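Local structure of nucleoporin NUP82 (Saccharomyces cerevisiae, 3PBP) at residues P11-S16 against R24-S29; R34-F37 against I42-W45; A207-L212 against I250-F255; S257-N262 against V270-E275; G322-L327 against G371-I376. The protein serves as a structural component of the nuclear pore complex, in which its N-terminal domain, the part described here, interacts with NUP116. The protein carries 1 engineered substitution. All blocks are in the same frame, centred on the assembly; numbering follows the deposited sequence.

Contact 1. Residues P11-S16 against R24-S29; sequences PIFQAS and RYIFSS
Phe-13 and Ile-26 meet through the way their side chains leave the backbone: in the phenylalanine CG stands opposite the carbonyl carbon (chi1 -66°), turning the ring toward the strand, while the isoleucine runs straight outward through CG1 to CD1 (chi1 -178°, chi2 179°). Its terminal methyl CD1 comes to 3.7 Å from CE1 of Phe-13, and the two side chains approach at a slant. From within the loop itself, CG2 of Ile-12 sits 3.9 Å above the Phe-13 ring plane, over its centre, and Phe-447 meets the same ring edge-to-face. Residues 24-29 form an outermost strand of a four-stranded antiparallel sheet, one blade of the beta-propeller, and the loop 11-16 that precedes it in the chain folds back on its side chains. Ala-438 and Met-440 of strand 434-440 also touch Ile-26, so this methyl contact lies where that strand and the loop both reach the blade. Arg-24 carries the polar part of the contact. Its chain reaches toward the loop, bends at CG-CD, and brings NH2 to 4.0 Å from Phe-13 O, with the guanidinium slanting past the methyl of Ala-15; NE is hydrogen-bonded to Gln-39 OE1. An alanine here would probably leave Gln-39 OE1 without its guanidinium partner.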
# COMPACT_ATOMS: atom_id res chain seq x y z
N PRO A 11 -2.93 38.54 -7.54
CA PRO A 11 -3.79 38.86 -6.39
C PRO A 11 -4.07 37.74 -5.40
O PRO A 11 -4.05 37.97 -4.19
CB PRO A 11 -5.06 39.36 -7.05
CG PRO A 11 -4.53 40.10 -8.21
CD PRO A 11 -3.47 39.16 -8.77
N ILE A 12 -4.33 36.54 -5.90
CA ILE A 12 -4.63 35.39 -5.04
C ILE A 12 -3.48 35.01 -4.10
O ILE A 12 -3.71 34.47 -3.02
CB ILE A 12 -5.01 34.13 -5.88
CG1 ILE A 12 -5.56 33.04 -4.95
CG2 ILE A 12 -3.79 33.61 -6.64
CD1 ILE A 12 -6.09 31.81 -5.66
N PHE A 13 -2.26 35.31 -4.52
CA PHE A 13 -1.09 34.96 -3.73
C PHE A 13 -0.74 35.85 -2.54
O PHE A 13 -0.31 35.34 -1.51
CB PHE A 13 0.12 34.86 -4.65
CG PHE A 13 0.05 33.74 -5.64
CD1 PHE A 13 -0.29 32.46 -5.23
CD2 PHE A 13 0.37 33.95 -6.97
CE1 PHE A 13 -0.30 31.40 -6.12
CE2 PHE A 13 0.36 32.89 -7.88
CZ PHE A 13 0.02 31.61 -7.44
N GLN A 14 -0.90 37.16 -2.67
CA GLN A 14 -0.53 38.04 -1.57
C GLN A 14 -1.14 37.68 -0.22
O GLN A 14 -2.35 37.53 -0.08
CB GLN A 14 -0.80 39.49 -1.95
CG GLN A 14 0.23 39.98 -2.97
CD GLN A 14 0.26 41.48 -3.12
OE1 GLN A 14 0.38 42.22 -2.13
NE2 GLN A 14 0.18 41.96 -4.36
N ALA A 15 -0.25 37.55 0.76
CA ALA A 15 -0.63 37.15 2.11
C ALA A 15 -0.52 38.24 3.16
O ALA A 15 0.02 39.31 2.90
CB ALA A 15 0.20 35.95 2.53
N SER A 16 -1.04 37.92 4.34
CA SER A 16 -1.05 38.81 5.50
C SER A 16 -1.61 40.19 5.18
O SER A 16 -2.24 40.83 6.03
CB SER A 16 0.36 38.94 6.09
OG SER A 16 1.23 39.65 5.22
N ARG A 24 0.25 27.19 5.27
CA ARG A 24 -0.09 27.59 3.90
C ARG A 24 0.05 26.47 2.87
O ARG A 24 1.07 25.79 2.80
CB ARG A 24 0.80 28.75 3.43
CG ARG A 24 0.63 30.04 4.20
CD ARG A 24 1.78 30.97 3.87
NE ARG A 24 1.37 32.06 3.00
CZ ARG A 24 2.21 32.73 2.21
NH1 ARG A 24 3.50 32.40 2.18
NH2 ARG A 24 1.76 33.73 1.47
N TYR A 25 -0.98 26.30 2.05
CA TYR A 25 -0.94 25.27 1.02
C TYR A 25 -1.35 25.82 -0.32
O TYR A 25 -2.02 26.84 -0.40
CB TYR A 25 -1.86 24.11 1.40
CG TYR A 25 -1.63 23.59 2.79
CD1 TYR A 25 -2.19 24.24 3.90
CD2 TYR A 25 -0.87 22.44 3.02
CE1 TYR A 25 -2.00 23.75 5.20
CE2 TYR A 25 -0.67 21.94 4.31
CZ TYR A 25 -1.24 22.60 5.39
OH TYR A 25 -1.06 22.12 6.68
N ILE A 26 -0.94 25.13 -1.37
CA ILE A 26 -1.28 25.54 -2.72
C ILE A 26 -1.42 24.29 -3.58
O ILE A 26 -0.63 23.35 -3.46
CB ILE A 26 -0.19 26.47 -3.29
CG1 ILE A 26 -0.60 26.94 -4.69
CG2 ILE A 26 1.17 25.76 -3.30
CD1 ILE A 26 0.39 27.88 -5.32
N PHE A 27 -2.44 24.27 -4.44
CA PHE A 27 -2.69 23.14 -5.33
C PHE A 27 -3.14 23.69 -6.67
O PHE A 27 -3.60 24.84 -6.75
CB PHE A 27 -3.81 22.26 -4.78
CG PHE A 27 -3.66 21.92 -3.34
CD1 PHE A 27 -2.81 20.87 -2.94
CD2 PHE A 27 -4.35 22.65 -2.36
CE1 PHE A 27 -2.66 20.56 -1.59
CE2 PHE A 27 -4.21 22.35 -1.01
CZ PHE A 27 -3.35 21.30 -0.62
N SER A 28 -3.00 22.90 -7.72
CA SER A 28 -3.43 23.32 -9.03
C SER A 28 -4.29 22.20 -9.56
O SER A 28 -4.34 21.12 -8.99
CB SER A 28 -2.25 23.60 -9.96
OG SER A 28 -1.53 22.43 -10.25
N SER A 29 -4.97 22.47 -10.67
CA SER A 29 -5.90 21.50 -11.25
C SER A 29 -6.02 21.77 -12.75
O SER A 29 -5.63 22.84 -13.23
CB SER A 29 -7.26 21.71 -10.58
OG SER A 29 -7.89 20.48 -10.33

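Contact 2. Residues R34-F37 against I42-W45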
# COMPACT_ATOMS: atom_id res chain seq x y z
N ARG A 34 -6.17 25.83 -12.87
CA ARG A 34 -6.92 26.33 -11.71
C ARG A 34 -6.04 26.28 -10.47
O ARG A 34 -5.40 25.27 -10.22
CB ARG A 34 -8.15 25.48 -11.41
CG ARG A 34 -9.08 25.16 -12.56
CD ARG A 34 -9.69 23.81 -12.24
NE ARG A 34 -11.12 23.84 -11.97
CZ ARG A 34 -11.76 22.89 -11.31
NH1 ARG A 34 -11.10 21.84 -10.84
NH2 ARG A 34 -13.08 22.95 -11.15
N ILE A 35 -6.04 27.35 -9.68
CA ILE A 35 -5.22 27.42 -8.47
C ILE A 35 -6.05 27.45 -7.19
O ILE A 35 -7.07 28.14 -7.13
CB ILE A 35 -4.34 28.68 -8.49
CG1 ILE A 35 -3.36 28.61 -9.66
CG2 ILE A 35 -3.60 28.83 -7.17
CD1 ILE A 35 -2.66 29.92 -9.91
N VAL A 36 -5.62 26.68 -6.19
CA VAL A 36 -6.28 26.67 -4.89
C VAL A 36 -5.21 27.07 -3.88
O VAL A 36 -4.10 26.52 -3.89
CB VAL A 36 -6.89 25.28 -4.50
CG1 VAL A 36 -7.48 25.33 -3.09
CG2 VAL A 36 -8.00 24.92 -5.46
N PHE A 37 -5.54 28.02 -3.02
CA PHE A 37 -4.61 28.57 -2.05
C PHE A 37 -5.23 28.61 -0.66
O PHE A 37 -6.28 29.22 -0.47
CB PHE A 37 -4.25 29.98 -2.51
CG PHE A 37 -3.16 30.64 -1.72
CD1 PHE A 37 -1.85 30.19 -1.80
CD2 PHE A 37 -3.43 31.75 -0.94
CE1 PHE A 37 -0.82 30.84 -1.11
CE2 PHE A 37 -2.42 32.41 -0.25
CZ PHE A 37 -1.11 31.95 -0.34
N ILE A 42 -8.77 30.02 5.25
CA ILE A 42 -9.60 30.49 4.16
C ILE A 42 -9.13 29.84 2.86
O ILE A 42 -7.92 29.74 2.61
CB ILE A 42 -9.53 32.03 3.97
CG1 ILE A 42 -9.80 32.76 5.29
CG2 ILE A 42 -10.58 32.46 2.91
CD1 ILE A 42 -9.55 34.24 5.23
N ILE A 43 -10.08 29.40 2.05
CA ILE A 43 -9.77 28.78 0.78
C ILE A 43 -9.90 29.83 -0.31
O ILE A 43 -10.91 30.52 -0.41
CB ILE A 43 -10.74 27.64 0.43
CG1 ILE A 43 -10.73 26.58 1.54
CG2 ILE A 43 -10.34 27.01 -0.90
CD1 ILE A 43 -11.78 25.47 1.38
N ARG A 44 -8.86 29.98 -1.11
CA ARG A 44 -8.89 30.90 -2.24
C ARG A 44 -8.78 30.04 -3.49
O ARG A 44 -7.94 29.15 -3.57
CB ARG A 44 -7.73 31.87 -2.19
CG ARG A 44 -7.88 32.94 -1.16
CD ARG A 44 -6.75 33.95 -1.30
NE ARG A 44 -6.82 34.97 -0.25
CZ ARG A 44 -5.89 35.90 -0.04
NH1 ARG A 44 -4.81 35.95 -0.80
NH2 ARG A 44 -6.05 36.77 0.94
N TRP A 45 -9.63 30.29 -4.48
CA TRP A 45 -9.59 29.53 -5.71
C TRP A 45 -9.70 30.48 -6.88
O TRP A 45 -10.50 31.40 -6.86
CB TRP A 45 -10.71 28.48 -5.73
CG TRP A 45 -12.12 29.02 -5.74
CD1 TRP A 45 -12.91 29.21 -6.83
CD2 TRP A 45 -12.91 29.37 -4.60
NE1 TRP A 45 -14.16 29.64 -6.44
CE2 TRP A 45 -14.18 29.75 -5.08
CE3 TRP A 45 -12.67 29.39 -3.22
CZ2 TRP A 45 -15.22 30.15 -4.23
CZ3 TRP A 45 -13.71 29.79 -2.37
CH2 TRP A 45 -14.96 30.17 -2.88
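The tight part of the contact is the hydrogen-bonded antiparallel pair of Phe-37 and Arg-44: Phe-37 N reaches Arg-44 O at 2.7 Å, and Arg-44 N returns a bond to Phe-37 O at 2.8 Å. Beside it Val-36 and Trp-45 form the non-hydrogen-bonded pair, where Trp-45 CA makes a CH···O contact with Ile-35 O at 3.2 Å. The two strands are the arms of a beta hairpin, the middle pair of a four-stranded propeller blade. On the face bearing Val-36 and Trp-45, CG1 of Val-36 and CG2 of Ile-43 lie side by side at 4.0 Å, and Trp-95 also touches Val-36. The looser side is confined to Ile-42 and Arg-44, which are partly exposed, whereas Phe-37 is buried. The extended chain of Arg-44 runs alongside the Phe-37 ring, CD meeting the ring edge at CD2 (4.0 Å), with ring and guanidinium planes 38° apart. Beyond the ring, Arg-44 NH1 is hydrogen-bonded to the carbonyl oxygens of Ile-12 and Gln-14, which fix the end of the chain against the N-terminal loop.

Contact 3. Residues A207-L212 against I250-F255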
# COMPACT_ATOMS: atom_id res chain seq x y z
N ALA A 207 0.82 -5.56 -2.16
CA ALA A 207 -0.16 -4.91 -3.01
C ALA A 207 -1.55 -5.48 -2.88
O ALA A 207 -1.73 -6.67 -2.68
CB ALA A 207 0.30 -4.98 -4.45
N PHE A 208 -2.52 -4.59 -2.98
CA PHE A 208 -3.93 -4.93 -2.94
C PHE A 208 -4.43 -4.82 -4.39
O PHE A 208 -4.41 -3.74 -4.99
CB PHE A 208 -4.68 -3.94 -2.07
CG PHE A 208 -4.45 -4.12 -0.61
CD1 PHE A 208 -5.14 -5.10 0.10
CD2 PHE A 208 -3.56 -3.30 0.06
CE1 PHE A 208 -4.94 -5.26 1.47
CE2 PHE A 208 -3.34 -3.44 1.43
CZ PHE A 208 -4.04 -4.42 2.14
N TYR A 209 -4.83 -5.94 -4.96
CA TYR A 209 -5.33 -5.96 -6.33
C TYR A 209 -6.51 -6.91 -6.37
O TYR A 209 -6.34 -8.12 -6.21
CB TYR A 209 -4.23 -6.44 -7.29
CG TYR A 209 -4.64 -6.37 -8.75
CD1 TYR A 209 -5.27 -5.23 -9.26
CD2 TYR A 209 -4.39 -7.43 -9.63
CE1 TYR A 209 -5.66 -5.16 -10.60
CE2 TYR A 209 -4.77 -7.36 -10.98
CZ TYR A 209 -5.40 -6.22 -11.45
OH TYR A 209 -5.78 -6.12 -12.78
N PRO A 210 -7.74 -6.38 -6.58
CA PRO A 210 -8.08 -4.98 -6.80
C PRO A 210 -8.33 -4.18 -5.50
O PRO A 210 -8.69 -4.76 -4.48
CB PRO A 210 -9.36 -5.10 -7.60
CG PRO A 210 -10.08 -6.19 -6.79
CD PRO A 210 -8.96 -7.22 -6.55
N PHE A 211 -8.15 -2.87 -5.56
CA PHE A 211 -8.42 -2.02 -4.39
C PHE A 211 -9.43 -1.02 -4.95
O PHE A 211 -9.08 0.08 -5.36
CB PHE A 211 -7.17 -1.28 -3.94
CG PHE A 211 -7.31 -0.64 -2.59
CD1 PHE A 211 -7.06 -1.37 -1.44
CD2 PHE A 211 -7.67 0.69 -2.48
CE1 PHE A 211 -7.16 -0.78 -0.19
CE2 PHE A 211 -7.77 1.29 -1.24
CZ PHE A 211 -7.51 0.55 -0.09
N LEU A 212 -10.69 -1.42 -4.93
CA LEU A 212 -11.75 -0.61 -5.52
C LEU A 212 -12.62 0.23 -4.61
O LEU A 212 -12.88 -0.12 -3.46
CB LEU A 212 -12.65 -1.54 -6.34
CG LEU A 212 -11.88 -2.57 -7.17
CD1 LEU A 212 -12.76 -3.76 -7.48
CD2 LEU A 212 -11.36 -1.93 -8.43
N ILE A 250 -9.81 -17.07 -13.12
CA ILE A 250 -11.18 -17.26 -13.57
C ILE A 250 -12.08 -16.26 -12.86
O ILE A 250 -13.00 -15.71 -13.46
CB ILE A 250 -11.66 -18.69 -13.30
CG1 ILE A 250 -10.99 -19.63 -14.30
CG2 ILE A 250 -13.19 -18.76 -13.41
CD1 ILE A 250 -11.24 -21.09 -14.03
N LYS A 251 -11.80 -16.01 -11.58
CA LYS A 251 -12.59 -15.04 -10.84
C LYS A 251 -12.40 -13.66 -11.43
O LYS A 251 -13.35 -12.89 -11.56
CB LYS A 251 -12.15 -15.00 -9.39
CG LYS A 251 -12.79 -16.03 -8.52
CD LYS A 251 -12.52 -15.68 -7.08
CE LYS A 251 -13.74 -15.96 -6.26
NZ LYS A 251 -13.79 -15.07 -5.07
N GLN A 252 -11.15 -13.35 -11.78
CA GLN A 252 -10.85 -12.05 -12.36
C GLN A 252 -11.65 -11.85 -13.63
O GLN A 252 -12.30 -10.82 -13.81
CB GLN A 252 -9.35 -11.92 -12.68
CG GLN A 252 -9.00 -10.53 -13.20
CD GLN A 252 -7.52 -10.31 -13.38
OE1 GLN A 252 -6.70 -10.77 -12.58
NE2 GLN A 252 -7.16 -9.57 -14.42
N LEU A 253 -11.63 -12.84 -14.51
CA LEU A 253 -12.36 -12.72 -15.75
C LEU A 253 -13.86 -12.60 -15.53
O LEU A 253 -14.54 -11.90 -16.26
CB LEU A 253 -12.07 -13.92 -16.65
CG LEU A 253 -12.75 -13.84 -18.02
CD1 LEU A 253 -12.33 -12.57 -18.77
CD2 LEU A 253 -12.36 -15.08 -18.80
N GLN A 254 -14.39 -13.29 -14.52
CA GLN A 254 -15.82 -13.22 -14.23
C GLN A 254 -16.15 -11.83 -13.74
O GLN A 254 -17.13 -11.23 -14.17
CB GLN A 254 -16.22 -14.24 -13.17
CG GLN A 254 -15.98 -15.67 -13.57
CD GLN A 254 -16.21 -16.65 -12.43
OE1 GLN A 254 -16.15 -16.29 -11.24
NE2 GLN A 254 -16.47 -17.92 -12.78
N PHE A 255 -15.31 -11.32 -12.85
CA PHE A 255 -15.52 -9.99 -12.29
C PHE A 255 -15.43 -8.89 -13.35
O PHE A 255 -16.34 -8.07 -13.48
CB PHE A 255 -14.49 -9.74 -11.18
CG PHE A 255 -14.48 -8.34 -10.65
CD1 PHE A 255 -15.58 -7.83 -9.97
CD2 PHE A 255 -13.39 -7.51 -10.86
CE1 PHE A 255 -15.59 -6.52 -9.49
CE2 PHE A 255 -13.39 -6.18 -10.39
CZ PHE A 255 -14.49 -5.69 -9.70
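From helix 243-262 the side chain of Gln-252 extends to Tyr-209, in the segment that leaves strand 204-208. The glutamine can be followed outward: CB points toward the loop, CG stands opposite the backbone N (chi1 -177°), and the chain stays extended, carrying the amide away from the helix. At its end NE2 comes to 4.1 Å from Tyr-209 OH and is hydrogen-bonded to Ser-230 OG, while OE1 takes a hydrogen bond from the backbone N of Met-335 and slants toward the tyrosine ring. Ring and amide planes are nearly perpendicular, 82° apart. The buried amide thus has partners for both its ends where the helix lies against the loop after one blade of the propeller; a cis peptide bond precedes Pro-210 in this loop. One turn farther along the helix, Phe-255 and Leu-212 come from opposite directions, with Leu-212 CD1 set obliquely to the ring, 3.4 Å from Phe-255 CZ. The ring also meets that of Tyr-276, with planes about 30° apart.

Contact 4. Residues S257-N262 against V270-E275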
# COMPACT_ATOMS: atom_id res chain seq x y z
N SER A 257 -15.81 -9.09 -16.39
CA SER A 257 -16.90 -9.26 -17.35
C SER A 257 -18.18 -8.65 -16.80
O SER A 257 -18.96 -8.04 -17.53
CB SER A 257 -17.15 -10.74 -17.64
OG SER A 257 -16.06 -11.30 -18.32
N LYS A 258 -18.38 -8.80 -15.49
CA LYS A 258 -19.55 -8.26 -14.84
C LYS A 258 -19.44 -6.74 -14.84
O LYS A 258 -20.44 -6.04 -14.96
CB LYS A 258 -19.66 -8.80 -13.42
CG LYS A 258 -21.07 -8.77 -12.88
CD LYS A 258 -21.13 -9.30 -11.46
CE LYS A 258 -22.58 -9.36 -10.95
NZ LYS A 258 -22.69 -9.77 -9.51
N LEU A 259 -18.22 -6.23 -14.71
CA LEU A 259 -18.03 -4.78 -14.73
C LEU A 259 -18.47 -4.28 -16.10
O LEU A 259 -19.25 -3.34 -16.21
CB LEU A 259 -16.57 -4.40 -14.49
CG LEU A 259 -15.98 -4.62 -13.10
CD1 LEU A 259 -14.54 -4.14 -13.10
CD2 LEU A 259 -16.79 -3.87 -12.07
N HIS A 260 -17.96 -4.93 -17.14
CA HIS A 260 -18.28 -4.57 -18.50
C HIS A 260 -19.79 -4.58 -18.75
O HIS A 260 -20.29 -3.85 -19.60
CB HIS A 260 -17.61 -5.54 -19.46
CG HIS A 260 -17.66 -5.08 -20.89
ND1 HIS A 260 -16.52 -4.75 -21.60
CD2 HIS A 260 -18.70 -4.86 -21.72
CE1 HIS A 260 -16.87 -4.35 -22.81
NE2 HIS A 260 -18.19 -4.40 -22.91
N GLU A 261 -20.52 -5.42 -18.01
CA GLU A 261 -21.97 -5.51 -18.19
C GLU A 261 -22.73 -4.38 -17.51
O GLU A 261 -23.83 -4.04 -17.92
CB GLU A 261 -22.50 -6.82 -17.64
CG GLU A 261 -21.89 -8.07 -18.23
CD GLU A 261 -22.58 -9.34 -17.72
OE1 GLU A 261 -23.69 -9.64 -18.22
OE2 GLU A 261 -22.02 -10.02 -16.82
N ASN A 262 -22.17 -3.81 -16.46
CA ASN A 262 -22.87 -2.74 -15.76
C ASN A 262 -22.24 -1.38 -15.92
O ASN A 262 -22.67 -0.41 -15.31
CB ASN A 262 -22.98 -3.08 -14.29
CG ASN A 262 -23.52 -4.45 -14.08
OD1 ASN A 262 -22.77 -5.41 -13.95
ND2 ASN A 262 -24.84 -4.57 -14.08
N VAL A 270 -18.88 2.75 -12.94
CA VAL A 270 -19.52 1.46 -12.70
C VAL A 270 -19.57 1.23 -11.19
O VAL A 270 -18.63 1.55 -10.48
CB VAL A 270 -18.75 0.30 -13.38
CG1 VAL A 270 -17.32 0.23 -12.88
CG2 VAL A 270 -19.47 -1.00 -13.14
N ASP A 271 -20.70 0.71 -10.70
CA ASP A 271 -20.86 0.44 -9.27
C ASP A 271 -20.17 -0.84 -8.88
O ASP A 271 -20.16 -1.81 -9.65
CB ASP A 271 -22.33 0.34 -8.90
CG ASP A 271 -23.06 1.65 -9.05
OD1 ASP A 271 -22.56 2.65 -8.50
OD2 ASP A 271 -24.12 1.68 -9.72
N ILE A 272 -19.61 -0.87 -7.68
CA ILE A 272 -18.92 -2.06 -7.20
C ILE A 272 -19.43 -2.48 -5.84
O ILE A 272 -19.26 -1.76 -4.86
CB ILE A 272 -17.42 -1.81 -7.19
CG1 ILE A 272 -16.95 -1.60 -8.64
CG2 ILE A 272 -16.71 -2.97 -6.49
CD1 ILE A 272 -15.47 -1.49 -8.82
N GLN A 273 -20.04 -3.66 -5.80
CA GLN A 273 -20.63 -4.23 -4.59
C GLN A 273 -19.62 -4.53 -3.49
O GLN A 273 -18.53 -5.01 -3.75
CB GLN A 273 -21.38 -5.51 -4.95
CG GLN A 273 -22.02 -5.44 -6.34
CD GLN A 273 -22.83 -6.68 -6.68
OE1 GLN A 273 -22.32 -7.80 -6.70
NE2 GLN A 273 -24.11 -6.47 -6.98
N LYS A 274 -20.01 -4.25 -2.24
CA LYS A 274 -19.13 -4.46 -1.09
C LYS A 274 -18.40 -5.80 -1.07
O LYS A 274 -17.31 -5.92 -0.52
CB LYS A 274 -19.91 -4.28 0.22
CG LYS A 274 -21.41 -4.63 0.13
CD LYS A 274 -22.10 -4.53 1.49
CE LYS A 274 -23.63 -4.49 1.31
NZ LYS A 274 -24.34 -4.32 2.61
N GLU A 275 -19.01 -6.81 -1.68
CA GLU A 275 -18.41 -8.14 -1.71
C GLU A 275 -17.07 -8.18 -2.44
O GLU A 275 -16.13 -8.82 -1.97
CB GLU A 275 -19.37 -9.16 -2.34
CG GLU A 275 -20.71 -9.30 -1.61
CD GLU A 275 -21.75 -8.26 -2.05
OE1 GLU A 275 -22.18 -8.31 -3.22
OE2 GLU A 275 -22.15 -7.40 -1.22
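The last turn of helix 243-262 lies against the strand that follows it, with the CA atoms of Asn-262 and Val-270 the nearest pair across the contact at 6.2 Å. Strand 269-271 pairs antiparallel with strand 215-217 in a two-stranded ribbon, and the helical insertion between those strands, which contains helices 220-235 and 243-262, packs its last turn on that ribbon. The apolar centre is made by Leu-259, whose CB-CG bond sends the branches toward the strand (CG opposite the carbonyl carbon, chi1 -70°). Its CD2 serves two partners, Val-270 CG2 at 4.1 Å, where the side chains cross at about a right angle, and Ile-272 CG1 also at 4.1 Å, approached more obliquely. Val-270 turns the same CG2 to the helix end as well: the methyl lies 3.9 Å from Leu-259 O and 4.2 Å from Asn-262 CB, wedged beside the terminal turn. Leu-216 of the paired strand touches both Val-270 and Ile-272, so these two side chains join the helix to the ribbon. On the exposed side Lys-258 runs out fully extended and crosses Gln-273 at about a right angle. Its ammonium is hydrogen-bonded to Tyr-276 OH, and Glu-275 OE1, 6.5 Å from Lys-258 NZ, is too far away for a salt bridge. To Gln-273 the lysine makes a weak hydrogen bond, NZ to OE1 at 3.5 Å.

Contact 5. Residues G322-L327 against G371-I376; sequences GSLILL and GKLYVI
Leu-324 makes the close apolar contacts of its segment, and does so through one methyl. CD2 of Leu-324 meets CG2 of Val-375 at 4.0 Å and CD2 of Leu-373 at 4.1 Å, each time tip to tip, so that the leucine methyl is held between two residues on one face of strand 372-376. Leu-373 reaches it because its CG stands opposite the backbone N (chi1 165°) and extends the branch toward strand 323-329; Val-375 offers the methyl that lies beside its backbone N. Other apolar groups complete the layer: Cys-316 touches both Leu-324 and Leu-373, and Ile-360 touches Leu-324 and Val-375. Polar interactions run within the separate sheets. Strand 323-329 is bonded through its backbone to strands 313-319 and 347-355, for example Ile-325 to Val-317 and Leu-326 to Ile-351, and strand 372-376 is an inner strand of a four-stranded antiparallel sheet. The two segments are 9.6 Å apart at their closest CA atoms, Leu-324 and Val-375, a distance at which side-chain tips meet but backbones do not pair. Two successive sheets of the beta-propeller, the mixed one and the following antiparallel one, are packed here face to face. Between these two segments only aliphatic methyls meet, so cohesion here probably rests on burial rather than on directed bonds.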
# COMPACT_ATOMS: atom_id res chain seq x y z
N GLY A 322 19.87 7.46 1.64
CA GLY A 322 19.67 8.52 0.66
C GLY A 322 19.74 7.95 -0.75
O GLY A 322 20.14 8.64 -1.69
N SER A 323 19.35 6.68 -0.88
CA SER A 323 19.37 5.98 -2.16
C SER A 323 17.95 5.82 -2.73
O SER A 323 16.94 5.88 -2.01
CB SER A 323 20.04 4.61 -1.98
OG SER A 323 20.44 4.04 -3.21
N LEU A 324 17.89 5.60 -4.04
CA LEU A 324 16.63 5.44 -4.75
C LEU A 324 16.72 4.25 -5.68
O LEU A 324 17.73 4.09 -6.36
CB LEU A 324 16.38 6.68 -5.60
CG LEU A 324 15.08 7.44 -5.46
CD1 LEU A 324 14.88 7.84 -4.01
CD2 LEU A 324 15.14 8.66 -6.36
N ILE A 325 15.70 3.40 -5.71
CA ILE A 325 15.73 2.29 -6.66
C ILE A 325 14.51 2.39 -7.56
O ILE A 325 13.37 2.44 -7.09
CB ILE A 325 15.79 0.89 -5.97
CG1 ILE A 325 14.50 0.60 -5.18
CG2 ILE A 325 16.98 0.81 -5.07
CD1 ILE A 325 14.39 -0.86 -4.71
N LEU A 326 14.75 2.47 -8.86
CA LEU A 326 13.69 2.57 -9.84
C LEU A 326 13.37 1.16 -10.29
O LEU A 326 14.21 0.47 -10.84
CB LEU A 326 14.16 3.44 -11.01
CG LEU A 326 14.61 4.86 -10.63
CD1 LEU A 326 14.88 5.67 -11.89
CD2 LEU A 326 13.52 5.54 -9.80
N LEU A 327 12.14 0.72 -10.04
CA LEU A 327 11.72 -0.63 -10.36
C LEU A 327 10.69 -0.69 -11.49
O LEU A 327 10.02 0.29 -11.77
CB LEU A 327 11.12 -1.28 -9.12
CG LEU A 327 11.91 -1.09 -7.82
CD1 LEU A 327 11.11 -1.65 -6.63
CD2 LEU A 327 13.25 -1.75 -7.96
N GLY A 371 7.70 10.53 -16.51
CA GLY A 371 9.06 10.18 -16.16
C GLY A 371 9.90 11.13 -15.33
O GLY A 371 11.13 11.08 -15.40
N LYS A 372 9.25 11.99 -14.56
CA LYS A 372 9.98 12.93 -13.71
C LYS A 372 9.51 12.80 -12.27
O LYS A 372 8.32 12.68 -12.00
CB LYS A 372 9.77 14.38 -14.17
CG LYS A 372 10.32 14.69 -15.55
CD LYS A 372 10.12 16.17 -15.89
CE LYS A 372 10.50 16.48 -17.32
NZ LYS A 372 10.28 17.93 -17.61
N LEU A 373 10.46 12.82 -11.35
CA LEU A 373 10.14 12.67 -9.95
C LEU A 373 10.87 13.74 -9.13
O LEU A 373 12.04 14.01 -9.36
CB LEU A 373 10.58 11.28 -9.50
CG LEU A 373 10.68 11.00 -8.01
CD1 LEU A 373 9.31 10.93 -7.41
CD2 LEU A 373 11.43 9.71 -7.79
N TYR A 374 10.16 14.35 -8.19
CA TYR A 374 10.78 15.35 -7.33
C TYR A 374 11.15 14.68 -6.01
O TYR A 374 10.35 13.97 -5.41
CB TYR A 374 9.81 16.51 -7.09
CG TYR A 374 9.67 17.43 -8.28
CD1 TYR A 374 10.75 18.17 -8.75
CD2 TYR A 374 8.46 17.52 -8.98
CE1 TYR A 374 10.65 18.97 -9.89
CE2 TYR A 374 8.35 18.31 -10.13
CZ TYR A 374 9.45 19.03 -10.58
OH TYR A 374 9.35 19.77 -11.74
N VAL A 375 12.40 14.88 -5.59
CA VAL A 375 12.86 14.30 -4.34
C VAL A 375 13.22 15.41 -3.39
O VAL A 375 14.12 16.19 -3.65
CB VAL A 375 14.10 13.44 -4.53
CG1 VAL A 375 14.45 12.77 -3.20
CG2 VAL A 375 13.87 12.41 -5.62
N ILE A 376 12.50 15.49 -2.28
CA ILE A 376 12.78 16.52 -1.31
C ILE A 376 13.75 16.00 -0.25
O ILE A 376 13.38 15.20 0.61
CB ILE A 376 11.49 17.00 -0.63
CG1 ILE A 376 10.63 17.74 -1.66
CG2 ILE A 376 11.82 17.90 0.56
CD1 ILE A 376 9.38 18.35 -1.10

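How the contacts relate
Following the chain from its N terminus, contact 1 closes the short loop between residues 11-16 and strand 24-29, and contact 2 then closes the hairpin of the next two strands. Their centres are 6 Å apart: strands 24-29 and 34-39 are neighbours in one sheet, joined by the backbone bond between Phe-27 and Val-36. Contact 3 spans a longer stretch, tying the segment after strand 204-208 to helix 243-262; contact 4 returns that same helix to strand 269-271, with Leu-212 packing on Ile-272. Contact 5 comes last and joins two later sheets. All five are in series, none nesting or crossing; contacts 1 and 2 lie across the chain's centre from contact 3.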